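PDB 6QWT: genome polyprotein from Chicken sicinivirus JSY, which probably catalyses RNA-templated RNA synthesis as the 3D polymerase portion of the viral polyprotein, copying the genome of this picornavirus. Local coordinates for residues 69-74 with 246-251; 76-81 with 304-309; 81-86 with 195-200; 188-193 with 251-256; 314-319 with 325-330. All coordinates share one frame; numbering follows the deposited sequence.

Contact 1 (69-74 with 246-251)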
# COMPACT_ATOMS: atom_id res chain seq x y z
N SER A 69 7.46 -10.16 -23.62
CA SER A 69 6.06 -10.31 -23.24
C SER A 69 5.50 -9.09 -22.52
O SER A 69 4.33 -9.11 -22.14
CB SER A 69 5.88 -11.55 -22.37
OG SER A 69 6.52 -11.40 -21.11
N LEU A 70 6.30 -8.03 -22.33
CA LEU A 70 5.85 -6.90 -21.53
C LEU A 70 4.79 -6.08 -22.25
O LEU A 70 3.71 -5.81 -21.70
CB LEU A 70 7.04 -6.02 -21.13
CG LEU A 70 6.68 -4.79 -20.30
CD1 LEU A 70 5.85 -5.17 -19.08
CD2 LEU A 70 7.92 -4.02 -19.88
N ILE A 71 5.08 -5.64 -23.48
CA ILE A 71 4.10 -4.88 -24.25
C ILE A 71 2.81 -5.67 -24.46
O ILE A 71 1.72 -5.09 -24.30
CB ILE A 71 4.71 -4.39 -25.58
CG1 ILE A 71 5.94 -3.51 -25.31
CG2 ILE A 71 3.66 -3.68 -26.43
CD1 ILE A 71 5.64 -2.05 -25.29
N PRO A 72 2.85 -6.96 -24.84
CA PRO A 72 1.59 -7.72 -24.88
C PRO A 72 0.84 -7.72 -23.55
O PRO A 72 -0.40 -7.65 -23.55
CB PRO A 72 2.05 -9.13 -25.27
CG PRO A 72 3.29 -8.90 -26.06
CD PRO A 72 3.97 -7.74 -25.38
N ALA A 73 1.55 -7.78 -22.42
CA ALA A 73 0.88 -7.76 -21.13
C ALA A 73 0.19 -6.42 -20.89
O ALA A 73 -0.91 -6.37 -20.34
CB ALA A 73 1.88 -8.05 -20.01
N VAL A 74 0.83 -5.32 -21.30
CA VAL A 74 0.21 -4.01 -21.18
C VAL A 74 -1.10 -3.97 -21.95
O VAL A 74 -2.14 -3.56 -21.42
CB VAL A 74 1.18 -2.91 -21.68
CG1 VAL A 74 0.46 -1.57 -21.75
CG2 VAL A 74 2.40 -2.82 -20.77
N PHE A 246 6.35 1.52 -15.77
CA PHE A 246 5.68 2.80 -15.51
C PHE A 246 5.56 3.62 -16.79
O PHE A 246 4.52 4.25 -17.04
CB PHE A 246 6.45 3.58 -14.45
CG PHE A 246 6.05 3.27 -13.05
CD1 PHE A 246 4.75 3.48 -12.62
CD2 PHE A 246 6.97 2.76 -12.15
CE1 PHE A 246 4.37 3.19 -11.32
CE2 PHE A 246 6.60 2.47 -10.85
CZ PHE A 246 5.29 2.68 -10.44
N LYS A 247 6.62 3.65 -17.60
CA LYS A 247 6.60 4.42 -18.84
C LYS A 247 5.50 3.93 -19.77
O LYS A 247 4.76 4.74 -20.35
CB LYS A 247 7.97 4.35 -19.52
CG LYS A 247 8.16 5.33 -20.65
CD LYS A 247 9.33 4.92 -21.55
CE LYS A 247 8.83 4.22 -22.81
NZ LYS A 247 9.74 3.12 -23.26
N LEU A 248 5.37 2.61 -19.92
CA LEU A 248 4.32 2.07 -20.79
C LEU A 248 2.93 2.37 -20.24
O LEU A 248 2.01 2.66 -21.00
CB LEU A 248 4.53 0.57 -20.99
CG LEU A 248 5.79 0.23 -21.79
CD1 LEU A 248 6.07 -1.27 -21.78
CD2 LEU A 248 5.66 0.75 -23.21
N ILE A 249 2.77 2.30 -18.92
CA ILE A 249 1.49 2.63 -18.31
C ILE A 249 1.15 4.10 -18.55
O ILE A 249 0.00 4.45 -18.83
CB ILE A 249 1.50 2.29 -16.81
CG1 ILE A 249 1.49 0.78 -16.62
CG2 ILE A 249 0.32 2.94 -16.10
CD1 ILE A 249 1.73 0.35 -15.19
N GLY A 250 2.16 4.97 -18.47
CA GLY A 250 1.92 6.39 -18.70
C GLY A 250 1.45 6.68 -20.11
O GLY A 250 0.59 7.55 -20.32
N GLU A 251 1.99 5.96 -21.10
CA GLU A 251 1.57 6.18 -22.48
C GLU A 251 0.15 5.70 -22.73
O GLU A 251 -0.58 6.31 -23.53
CB GLU A 251 2.56 5.49 -23.43
CG GLU A 251 3.88 6.24 -23.57
CD GLU A 251 5.02 5.36 -24.02
OE1 GLU A 251 4.75 4.24 -24.52
OE2 GLU A 251 6.19 5.78 -23.88
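Leu248 on helix 243-256 reaches toward helix 70-81 and is met by Leu70, Ile71 and Val74, which lie along one flank of that helix; Leu248 makes every close contact from its own segment. Its two methyls share the work. CD1 of Leu248 lies 3.8 Å from Leu70 CD2, the two leucines passing at a slant. CD2 of Leu248 sits 3.5 Å from Ile71 CD1, tighter than usual van der Waals spacing, and here the side chains cross nearly at right angles. Ile71 sets off beside the contact and still gets there because CG1 stands anti to the carbonyl carbon (chi1 -59°), swinging CD1 inward across both leucine methyls. Farther along, Val74 CG2 comes to 4.0 Å from Leu248 CB, again crosswise, and backs the root of the side chain while the other two hold its end. The segment axes approach to 10.7 Å and cross at -38°. The pair packs with helix 298-316: Ile310 of that helix touches Leu70 and Val74, and its Val307 packs on Phe246 and Ile249. Ile275 and Tyr276 of helix 267-276 touch Phe246.

Contact 2 (76-81 with 304-309)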
# COMPACT_ATOMS: atom_id res chain seq x y z
N LEU A 76 -2.95 -6.51 -22.91
CA LEU A 76 -3.90 -7.44 -22.32
C LEU A 76 -4.60 -6.83 -21.11
O LEU A 76 -5.83 -6.91 -20.98
CB LEU A 76 -3.20 -8.74 -21.94
CG LEU A 76 -4.10 -9.83 -21.35
CD1 LEU A 76 -5.23 -10.17 -22.31
CD2 LEU A 76 -3.28 -11.06 -21.01
N TYR A 77 -3.83 -6.22 -20.21
CA TYR A 77 -4.42 -5.65 -19.00
C TYR A 77 -5.40 -4.53 -19.34
O TYR A 77 -6.54 -4.53 -18.87
CB TYR A 77 -3.31 -5.14 -18.07
CG TYR A 77 -3.84 -4.37 -16.88
CD1 TYR A 77 -4.51 -5.02 -15.86
CD2 TYR A 77 -3.67 -3.00 -16.79
CE1 TYR A 77 -5.00 -4.33 -14.77
CE2 TYR A 77 -4.15 -2.29 -15.71
CZ TYR A 77 -4.82 -2.96 -14.70
OH TYR A 77 -5.31 -2.28 -13.61
N PHE A 78 -4.98 -3.57 -20.17
CA PHE A 78 -5.87 -2.47 -20.52
C PHE A 78 -7.03 -2.92 -21.40
O PHE A 78 -8.07 -2.25 -21.40
CB PHE A 78 -5.08 -1.36 -21.22
CG PHE A 78 -4.34 -0.47 -20.27
CD1 PHE A 78 -4.99 0.58 -19.65
CD2 PHE A 78 -3.01 -0.71 -19.98
CE1 PHE A 78 -4.31 1.40 -18.76
CE2 PHE A 78 -2.32 0.10 -19.10
CZ PHE A 78 -2.97 1.16 -18.50
N SER A 79 -6.88 -4.02 -22.13
CA SER A 79 -8.01 -4.57 -22.87
C SER A 79 -9.11 -5.03 -21.93
O SER A 79 -10.29 -4.73 -22.14
CB SER A 79 -7.54 -5.73 -23.76
OG SER A 79 -8.64 -6.36 -24.40
N ARG A 80 -8.73 -5.75 -20.87
CA ARG A 80 -9.72 -6.19 -19.89
C ARG A 80 -10.29 -5.03 -19.10
O ARG A 80 -11.49 -5.00 -18.80
CB ARG A 80 -9.10 -7.22 -18.95
CG ARG A 80 -9.95 -7.51 -17.73
CD ARG A 80 -9.63 -8.85 -17.12
NE ARG A 80 -9.72 -9.93 -18.10
CZ ARG A 80 -9.62 -11.22 -17.78
NH1 ARG A 80 -9.43 -11.58 -16.52
NH2 ARG A 80 -9.71 -12.14 -18.73
N CYS A 81 -9.45 -4.05 -18.73
CA CYS A 81 -9.93 -2.89 -18.00
C CYS A 81 -11.05 -2.19 -18.74
O CYS A 81 -12.09 -1.85 -18.16
CB CYS A 81 -8.77 -1.91 -17.74
SG CYS A 81 -7.63 -2.40 -16.42
N ASN A 304 0.77 1.14 -8.53
CA ASN A 304 1.49 -0.08 -8.19
C ASN A 304 0.66 -1.32 -8.52
O ASN A 304 1.20 -2.32 -9.00
CB ASN A 304 1.87 -0.08 -6.71
CG ASN A 304 3.27 0.44 -6.47
OD1 ASN A 304 3.72 1.37 -7.14
ND2 ASN A 304 3.96 -0.16 -5.51
N SER A 305 -0.65 -1.26 -8.26
CA SER A 305 -1.54 -2.36 -8.63
C SER A 305 -1.46 -2.64 -10.12
O SER A 305 -1.33 -3.79 -10.54
CB SER A 305 -2.98 -2.03 -8.24
OG SER A 305 -3.15 -2.04 -6.83
N MET A 306 -1.55 -1.59 -10.93
CA MET A 306 -1.45 -1.76 -12.37
C MET A 306 -0.09 -2.35 -12.75
O MET A 306 -0.02 -3.28 -13.55
CB MET A 306 -1.71 -0.43 -13.08
CG MET A 306 -3.05 0.17 -12.70
SD MET A 306 -3.43 1.75 -13.49
CE MET A 306 -3.26 1.33 -15.19
N VAL A 307 0.99 -1.84 -12.15
CA VAL A 307 2.32 -2.39 -12.39
C VAL A 307 2.34 -3.88 -12.06
O VAL A 307 2.85 -4.71 -12.83
CB VAL A 307 3.38 -1.63 -11.58
CG1 VAL A 307 4.69 -2.42 -11.54
CG2 VAL A 307 3.60 -0.24 -12.15
N ASN A 308 1.79 -4.24 -10.91
CA ASN A 308 1.77 -5.64 -10.50
C ASN A 308 0.98 -6.50 -11.48
O ASN A 308 1.41 -7.59 -11.86
CB ASN A 308 1.20 -5.75 -9.09
CG ASN A 308 1.76 -6.92 -8.33
OD1 ASN A 308 2.25 -7.88 -8.91
ND2 ASN A 308 1.71 -6.83 -7.00
N ASN A 309 -0.20 -6.02 -11.89
CA ASN A 309 -1.01 -6.76 -12.86
C ASN A 309 -0.23 -6.98 -14.15
O ASN A 309 -0.18 -8.10 -14.68
CB ASN A 309 -2.32 -6.02 -13.14
CG ASN A 309 -3.44 -6.43 -12.20
OD1 ASN A 309 -4.38 -7.13 -12.59
ND2 ASN A 309 -3.37 -5.97 -10.95
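Met306 and Asn309, one turn apart on helix 298-316, meet the aromatic pair Tyr77 and Phe78 of helix 70-81. The methionine chain bends at its last torsion (chi3 55°), which brings the methyl up to both rings: Met306 CE is 3.3 Å from Phe78 CZ, a close fit, and 3.8 Å from Tyr77 CE2, where it lies at the ring edge near the plane. Farther back along the same chain, Met306 CG touches Tyr77 OH at 3.5 Å. Asn309 CB comes obliquely to Tyr77 CE1, 3.6 Å away, its amide turned 47° from the ring plane, and Cys81 SG lies over one face of the tyrosine, toward the rim. Behind this first shell stand the groups that fix it. Asn309 ND2 donates to Ser305 O at 3.0 Å with an N-H...O angle of 160°, from above the carbonyl plane, and also to Gly205 O; Ser305 O takes the backbone Asn309 N as well. Tyr77 OH bonds to Tyr204 O, so one loop engages the polar ends of both residues. Helix 298-316 corresponds to motif B of the polymerase palm, judged by its sequence and its place before the Tyr-Gly-Asp-Asp hairpin. It runs between strand 327-332, whose Ile329 and Cys331 touch Asn309, and helix 243-256, whose Phe246 and Ile249 pack on Val307.

Contact 3 (81-86 with 195-200)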
# COMPACT_ATOMS: atom_id res chain seq x y z
N CYS A 81 -9.45 -4.05 -18.73
CA CYS A 81 -9.93 -2.89 -18.00
C CYS A 81 -11.05 -2.19 -18.74
O CYS A 81 -12.09 -1.85 -18.16
CB CYS A 81 -8.77 -1.91 -17.74
SG CYS A 81 -7.63 -2.40 -16.42
N ASN A 82 -10.87 -1.97 -20.05
CA ASN A 82 -11.88 -1.34 -20.90
C ASN A 82 -12.32 0.01 -20.33
O ASN A 82 -13.51 0.30 -20.22
CB ASN A 82 -13.08 -2.28 -21.11
CG ASN A 82 -13.96 -1.85 -22.28
OD1 ASN A 82 -13.48 -1.33 -23.29
ND2 ASN A 82 -15.26 -2.08 -22.14
N PHE A 83 -11.34 0.83 -19.97
CA PHE A 83 -11.63 2.16 -19.44
C PHE A 83 -12.30 3.01 -20.51
O PHE A 83 -11.84 3.04 -21.66
CB PHE A 83 -10.34 2.85 -18.98
CG PHE A 83 -9.82 2.36 -17.66
CD1 PHE A 83 -8.56 1.80 -17.56
CD2 PHE A 83 -10.59 2.48 -16.51
CE1 PHE A 83 -8.07 1.36 -16.34
CE2 PHE A 83 -10.10 2.04 -15.29
CZ PHE A 83 -8.84 1.48 -15.21
N PRO A 84 -13.38 3.72 -20.19
CA PRO A 84 -13.88 4.76 -21.09
C PRO A 84 -12.99 5.99 -20.99
O PRO A 84 -12.06 6.01 -20.17
CB PRO A 84 -15.29 5.03 -20.54
CG PRO A 84 -15.16 4.77 -19.08
CD PRO A 84 -14.18 3.62 -18.95
N PRO A 85 -13.23 7.01 -21.80
CA PRO A 85 -12.49 8.27 -21.61
C PRO A 85 -12.65 8.79 -20.19
O PRO A 85 -13.77 8.89 -19.67
CB PRO A 85 -13.11 9.21 -22.65
CG PRO A 85 -13.61 8.30 -23.72
CD PRO A 85 -14.06 7.04 -23.02
N LEU A 86 -11.53 9.09 -19.55
CA LEU A 86 -11.51 9.62 -18.19
C LEU A 86 -11.10 11.09 -18.22
O LEU A 86 -10.48 11.56 -19.17
CB LEU A 86 -10.56 8.83 -17.29
CG LEU A 86 -10.88 7.34 -17.10
CD1 LEU A 86 -9.74 6.65 -16.38
CD2 LEU A 86 -12.19 7.16 -16.35
N GLU A 195 -11.06 7.75 -9.07
CA GLU A 195 -12.49 7.57 -8.86
C GLU A 195 -12.96 6.22 -9.39
O GLU A 195 -13.67 5.48 -8.70
CB GLU A 195 -13.26 8.70 -9.55
CG GLU A 195 -13.39 9.97 -8.74
CD GLU A 195 -14.36 10.94 -9.37
OE1 GLU A 195 -14.44 10.99 -10.61
OE2 GLU A 195 -15.06 11.65 -8.62
N ALA A 196 -12.57 5.89 -10.62
CA ALA A 196 -13.06 4.68 -11.26
C ALA A 196 -12.59 3.43 -10.53
O ALA A 196 -13.33 2.44 -10.43
CB ALA A 196 -12.62 4.64 -12.73
N MET A 197 -11.37 3.44 -10.00
CA MET A 197 -10.79 2.25 -9.39
C MET A 197 -11.08 2.17 -7.90
O MET A 197 -11.50 1.12 -7.40
CB MET A 197 -9.28 2.21 -9.64
CG MET A 197 -8.92 2.10 -11.11
SD MET A 197 -7.15 2.02 -11.38
CE MET A 197 -6.73 0.48 -10.56
N HIS A 198 -10.84 3.26 -7.17
CA HIS A 198 -11.04 3.27 -5.72
C HIS A 198 -12.49 2.97 -5.34
O HIS A 198 -12.74 2.33 -4.32
CB HIS A 198 -10.61 4.62 -5.14
CG HIS A 198 -10.46 4.62 -3.65
ND1 HIS A 198 -11.52 4.84 -2.80
CD2 HIS A 198 -9.37 4.44 -2.86
CE1 HIS A 198 -11.09 4.79 -1.55
NE2 HIS A 198 -9.79 4.55 -1.56
N SER A 199 -13.45 3.43 -6.15
CA SER A 199 -14.86 3.19 -5.86
C SER A 199 -15.33 1.81 -6.30
O SER A 199 -16.50 1.48 -6.07
CB SER A 199 -15.73 4.26 -6.52
OG SER A 199 -15.98 3.92 -7.88
N GLN A 200 -14.48 1.01 -6.94
CA GLN A 200 -14.85 -0.34 -7.38
C GLN A 200 -13.72 -1.32 -7.10
O GLN A 200 -13.17 -1.93 -8.01
CB GLN A 200 -15.21 -0.33 -8.87
CG GLN A 200 -16.35 0.61 -9.24
CD GLN A 200 -16.61 0.66 -10.73
OE1 GLN A 200 -17.64 0.17 -11.21
NE2 GLN A 200 -15.68 1.25 -11.48
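A Met-aromatic contact joins Met197, near the end of helix 191-198, to Phe83 in the loop that follows helix 70-81, where Asn82 breaks the helix with positive phi. The sulfur SD of Met197 lies 5.5 Å from the centroid of the Phe83 ring, 71° off its normal. Nearer still is Met197 CG, which approaches the ring edge at Phe83 CZ from 4.1 Å, the two side chains crossing at about a right angle. Ala196 CB touches both Phe83 CE2 and Leu86 CD2, 4.4 Å from each. The helix end is tied up by its own side chains: Gln200 NE2 donates to Ala196 O at 2.8 Å along a nearly straight bond (173°), in the carbonyl plane on a lone pair, and Ser199 OG reaches Glu195 O at 2.9 Å. Tyr204 stacks on Phe83. Since nothing polar crosses between the segments, their mutual hold rests on dispersion and shape, while hydrogen bonds are spent on closing the helix.

Contact 4 (188-193 with 251-256)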
# COMPACT_ATOMS: atom_id res chain seq x y z
N MET A 188 -5.43 15.76 -9.34
CA MET A 188 -6.12 16.41 -10.45
C MET A 188 -5.97 15.58 -11.72
O MET A 188 -6.97 15.24 -12.37
CB MET A 188 -5.58 17.83 -10.65
CG MET A 188 -6.02 18.81 -9.57
SD MET A 188 -5.18 20.40 -9.70
CE MET A 188 -5.91 21.06 -11.19
N LEU A 189 -4.73 15.23 -12.08
CA LEU A 189 -4.48 14.54 -13.34
C LEU A 189 -5.08 13.14 -13.35
O LEU A 189 -5.67 12.72 -14.35
CB LEU A 189 -2.97 14.45 -13.59
CG LEU A 189 -2.21 15.76 -13.78
CD1 LEU A 189 -0.71 15.49 -13.81
CD2 LEU A 189 -2.66 16.45 -15.05
N PHE A 190 -4.94 12.40 -12.24
CA PHE A 190 -5.35 11.00 -12.18
C PHE A 190 -6.59 10.78 -11.33
O PHE A 190 -6.96 9.62 -11.08
CB PHE A 190 -4.19 10.16 -11.64
CG PHE A 190 -2.93 10.28 -12.45
CD1 PHE A 190 -2.76 9.53 -13.61
CD2 PHE A 190 -1.92 11.13 -12.06
CE1 PHE A 190 -1.60 9.64 -14.36
CE2 PHE A 190 -0.76 11.25 -12.80
CZ PHE A 190 -0.60 10.50 -13.95
N GLY A 191 -7.26 11.85 -10.88
CA GLY A 191 -8.42 11.68 -10.02
C GLY A 191 -9.56 10.94 -10.69
O GLY A 191 -10.27 10.17 -10.04
N GLY A 192 -9.75 11.16 -11.99
CA GLY A 192 -10.73 10.39 -12.73
C GLY A 192 -10.43 8.91 -12.72
O GLY A 192 -11.33 8.08 -12.56
N LEU A 193 -9.15 8.55 -12.88
CA LEU A 193 -8.76 7.15 -12.75
C LEU A 193 -8.95 6.65 -11.32
O LEU A 193 -9.47 5.55 -11.10
CB LEU A 193 -7.31 6.96 -13.19
CG LEU A 193 -6.73 5.55 -13.07
CD1 LEU A 193 -7.42 4.58 -14.01
CD2 LEU A 193 -5.23 5.58 -13.33
N GLU A 251 1.99 5.96 -21.10
CA GLU A 251 1.57 6.18 -22.48
C GLU A 251 0.15 5.70 -22.73
O GLU A 251 -0.58 6.31 -23.53
CB GLU A 251 2.56 5.49 -23.43
CG GLU A 251 3.88 6.24 -23.57
CD GLU A 251 5.02 5.36 -24.02
OE1 GLU A 251 4.75 4.24 -24.52
OE2 GLU A 251 6.19 5.78 -23.88
N GLU A 252 -0.28 4.62 -22.06
CA GLU A 252 -1.67 4.19 -22.17
C GLU A 252 -2.60 5.19 -21.50
O GLU A 252 -3.62 5.58 -22.08
CB GLU A 252 -1.85 2.80 -21.55
CG GLU A 252 -1.04 1.70 -22.22
CD GLU A 252 -1.51 1.38 -23.63
OE1 GLU A 252 -0.67 0.95 -24.45
OE2 GLU A 252 -2.71 1.58 -23.92
N LEU A 253 -2.27 5.60 -20.28
CA LEU A 253 -3.12 6.55 -19.56
C LEU A 253 -3.15 7.90 -20.26
O LEU A 253 -4.14 8.63 -20.15
CB LEU A 253 -2.62 6.71 -18.13
CG LEU A 253 -2.73 5.47 -17.24
CD1 LEU A 253 -2.15 5.75 -15.87
CD2 LEU A 253 -4.18 5.01 -17.14
N ALA A 254 -2.09 8.25 -20.99
CA ALA A 254 -2.08 9.50 -21.74
C ALA A 254 -3.20 9.53 -22.77
O ALA A 254 -3.80 10.59 -23.02
CB ALA A 254 -0.73 9.70 -22.43
N LYS A 255 -3.51 8.38 -23.38
CA LYS A 255 -4.57 8.31 -24.37
C LYS A 255 -5.95 8.25 -23.75
O LYS A 255 -6.93 8.61 -24.41
CB LYS A 255 -4.35 7.09 -25.28
CG LYS A 255 -3.07 7.17 -26.10
CD LYS A 255 -2.91 5.99 -27.04
CE LYS A 255 -2.37 4.78 -26.30
NZ LYS A 255 -2.34 3.55 -27.14
N ILE A 256 -6.05 7.83 -22.49
CA ILE A 256 -7.33 7.68 -21.81
C ILE A 256 -7.77 8.97 -21.12
O ILE A 256 -8.94 9.35 -21.19
CB ILE A 256 -7.24 6.50 -20.82
CG1 ILE A 256 -7.10 5.18 -21.56
CG2 ILE A 256 -8.45 6.48 -19.89
CD1 ILE A 256 -6.74 4.02 -20.66
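Ile256 O, gripped by Leu86 N at 3.1 Å and by the side-chain amide of Gln258, marks the end of the helix from which Leu253 reaches across to Phe190 and Leu193. The last turn before it is loosely bonded: Ile256 N makes weak bonds to both Glu252 O and Leu253 O. Across the contact everything is apolar. Leu253, with CG anti to the carbonyl carbon (chi1 -65°), presents both of its methyls to one methyl of Leu193, CD1 and CD2 each standing 4.0 Å from Leu193 CD2, and the two leucines cross at about a right angle. The same Leu253 CD1 also comes obliquely to the Phe190 ring, 4.2 Å from Phe190 CE1. Phe190 sits where helix 180-189 gives way to helix 191-198, so the contact joins this junction to helix 243-256, the helix that follows the motif A strand of the palm; the junction itself probably lies at the border of palm and fingers, as in related picornaviral polymerases. Gly191 and Gly192 add no side chains between the two residues that touch. On the flank facing helix 70-81, Glu252 OE1 forms a salt bridge with Lys75; Glu252 OE2 has a long one, 3.8 Å, to Lys255 NZ. Helix 267-276 supplies Val272 against Phe190, and Phe78 from helix 70-81 touches Leu253.

Contact 5 (314-319 with 325-330)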
# COMPACT_ATOMS: atom_id res chain seq x y z
N SER A 314 2.78 -10.50 -17.82
CA SER A 314 3.93 -10.72 -18.70
C SER A 314 4.63 -12.04 -18.38
O SER A 314 5.28 -12.62 -19.26
CB SER A 314 4.91 -9.55 -18.59
OG SER A 314 5.72 -9.64 -17.43
N ALA A 315 4.50 -12.52 -17.15
CA ALA A 315 5.04 -13.83 -16.78
C ALA A 315 4.13 -14.96 -17.27
O ALA A 315 4.62 -15.97 -17.79
CB ALA A 315 5.22 -13.92 -15.27
N MET A 316 2.82 -14.80 -17.10
CA MET A 316 1.90 -15.86 -17.50
C MET A 316 1.82 -15.98 -19.02
O MET A 316 1.60 -17.08 -19.54
CB MET A 316 0.52 -15.59 -16.89
CG MET A 316 0.56 -15.36 -15.37
SD MET A 316 -1.03 -14.96 -14.59
CE MET A 316 -1.86 -14.17 -15.95
N LEU A 317 2.04 -14.87 -19.75
CA LEU A 317 1.99 -14.91 -21.20
C LEU A 317 3.09 -15.78 -21.81
O LEU A 317 2.96 -16.20 -22.96
CB LEU A 317 2.09 -13.49 -21.76
CG LEU A 317 0.78 -12.71 -21.81
CD1 LEU A 317 1.04 -11.25 -22.13
CD2 LEU A 317 -0.18 -13.34 -22.81
N THR A 318 4.16 -16.06 -21.06
CA THR A 318 5.20 -16.95 -21.55
C THR A 318 4.90 -18.42 -21.28
O THR A 318 5.65 -19.28 -21.75
CB THR A 318 6.55 -16.59 -20.91
OG1 THR A 318 6.57 -16.99 -19.54
CG2 THR A 318 6.81 -15.09 -21.00
N HIS A 319 3.83 -18.73 -20.56
CA HIS A 319 3.48 -20.12 -20.31
C HIS A 319 2.75 -20.70 -21.52
O HIS A 319 1.82 -20.07 -22.04
CB HIS A 319 2.61 -20.25 -19.07
CG HIS A 319 2.50 -21.65 -18.56
ND1 HIS A 319 1.73 -22.62 -19.18
CD2 HIS A 319 3.07 -22.26 -17.49
CE1 HIS A 319 1.83 -23.75 -18.51
NE2 HIS A 319 2.63 -23.56 -17.48
N SER A 325 -8.00 -15.76 -21.52
CA SER A 325 -9.34 -15.38 -21.10
C SER A 325 -9.77 -15.97 -19.77
O SER A 325 -10.82 -15.57 -19.26
CB SER A 325 -10.36 -15.78 -22.18
OG SER A 325 -10.24 -14.96 -23.33
N ALA A 326 -9.02 -16.91 -19.20
CA ALA A 326 -9.42 -17.60 -17.97
C ALA A 326 -8.40 -17.30 -16.88
O ALA A 326 -7.56 -18.15 -16.55
CB ALA A 326 -9.58 -19.10 -18.21
N TRP A 327 -8.47 -16.10 -16.32
CA TRP A 327 -7.56 -15.70 -15.26
C TRP A 327 -8.17 -14.54 -14.49
O TRP A 327 -9.00 -13.79 -15.02
CB TRP A 327 -6.19 -15.32 -15.82
CG TRP A 327 -6.24 -14.23 -16.85
CD1 TRP A 327 -6.37 -14.38 -18.20
CD2 TRP A 327 -6.18 -12.81 -16.60
NE1 TRP A 327 -6.40 -13.15 -18.81
CE2 TRP A 327 -6.28 -12.17 -17.86
CE3 TRP A 327 -6.06 -12.03 -15.45
CZ2 TRP A 327 -6.25 -10.78 -17.99
CZ3 TRP A 327 -6.03 -10.65 -15.59
CH2 TRP A 327 -6.13 -10.04 -16.84
N ARG A 328 -7.74 -14.39 -13.24
CA ARG A 328 -8.14 -13.24 -12.42
C ARG A 328 -6.99 -12.89 -11.49
O ARG A 328 -6.38 -13.77 -10.88
CB ARG A 328 -9.41 -13.52 -11.62
CG ARG A 328 -9.70 -12.47 -10.55
CD ARG A 328 -11.06 -12.69 -9.91
NE ARG A 328 -12.15 -12.53 -10.86
CZ ARG A 328 -12.66 -11.36 -11.22
NH1 ARG A 328 -12.17 -10.24 -10.72
NH2 ARG A 328 -13.66 -11.31 -12.10
N ILE A 329 -6.71 -11.59 -11.38
CA ILE A 329 -5.67 -11.08 -10.50
C ILE A 329 -6.29 -10.07 -9.55
O ILE A 329 -7.20 -9.32 -9.93
CB ILE A 329 -4.51 -10.45 -11.31
CG1 ILE A 329 -3.78 -11.52 -12.12
CG2 ILE A 329 -3.53 -9.72 -10.40
CD1 ILE A 329 -2.73 -10.97 -13.08
N LEU A 330 -5.83 -10.07 -8.29
CA LEU A 330 -6.25 -9.07 -7.31
C LEU A 330 -5.01 -8.63 -6.54
O LEU A 330 -4.35 -9.46 -5.90
CB LEU A 330 -7.31 -9.62 -6.36
CG LEU A 330 -7.97 -8.60 -5.43
CD1 LEU A 330 -8.82 -7.60 -6.21
CD2 LEU A 330 -8.82 -9.32 -4.39
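Met316 sends its methyl CE toward Trp327 and Ile329, joining the end of helix 298-316 to strand 327-332. This buried half is the more closely packed one, yet not a tight fit: Met316 CE is 4.5 Å from Trp327 CG and 4.4 Å from Ile329 CD1. It lies 4.3 Å above the indole plane, displaced toward the rim. The final torsion of the methionine (chi3 -28°) is an uncommon value, and turns the methyl back toward the strand. Trp327 and Ile329, alternate residues of the strand, both point to the helix, whereas Arg328 between them points away. Around the indole, Thr324 O accepts from Trp327 NE1, and Arg80 makes a cation-pi contact with the ring while bonding to Trp327 O. The other side of the contact is looser. There a type I turn runs from Met316 to His319, with His319 N bonded to Met316 O at 3.0 Å, and Thr318 OG1 donates to Ala315 O at 2.8 Å, tilted 21° from the carbonyl plane. The strand leads into the Tyr-Gly-Asp-Asp hairpin, motif C of the palm. Inside, then, a methionine methyl meets ring and isoleucine through apolar contact, with no hydrogen bond between the segments; toward the more exposed turn, short-range hydrogen bonds shape the chain without crossing to the strand.

How the contacts relate
The five contacts illustrate how fold elements can be joined by apolar side chains while polar groups serve chain ends and loops. Contacts 1, 2, 4 and 5 are buried; contact 3 is only partly so. Helix 70-81 enters contacts 1 and 2, helix 243-256 contacts 1 and 4, helix 298-316 contacts 2 and 5, and helix 191-198 contacts 3 and 4. Contact 1 is wholly aliphatic, contact 4 adds one phenylalanine ring, contacts 2, 3 and 5 set methionines beside rings, and contact 2 also has a buried amide. Polar bonds link them instead: Arg80 to Trp327 between contacts 2 and 5, Leu86 to Ile256 between contacts 3 and 4.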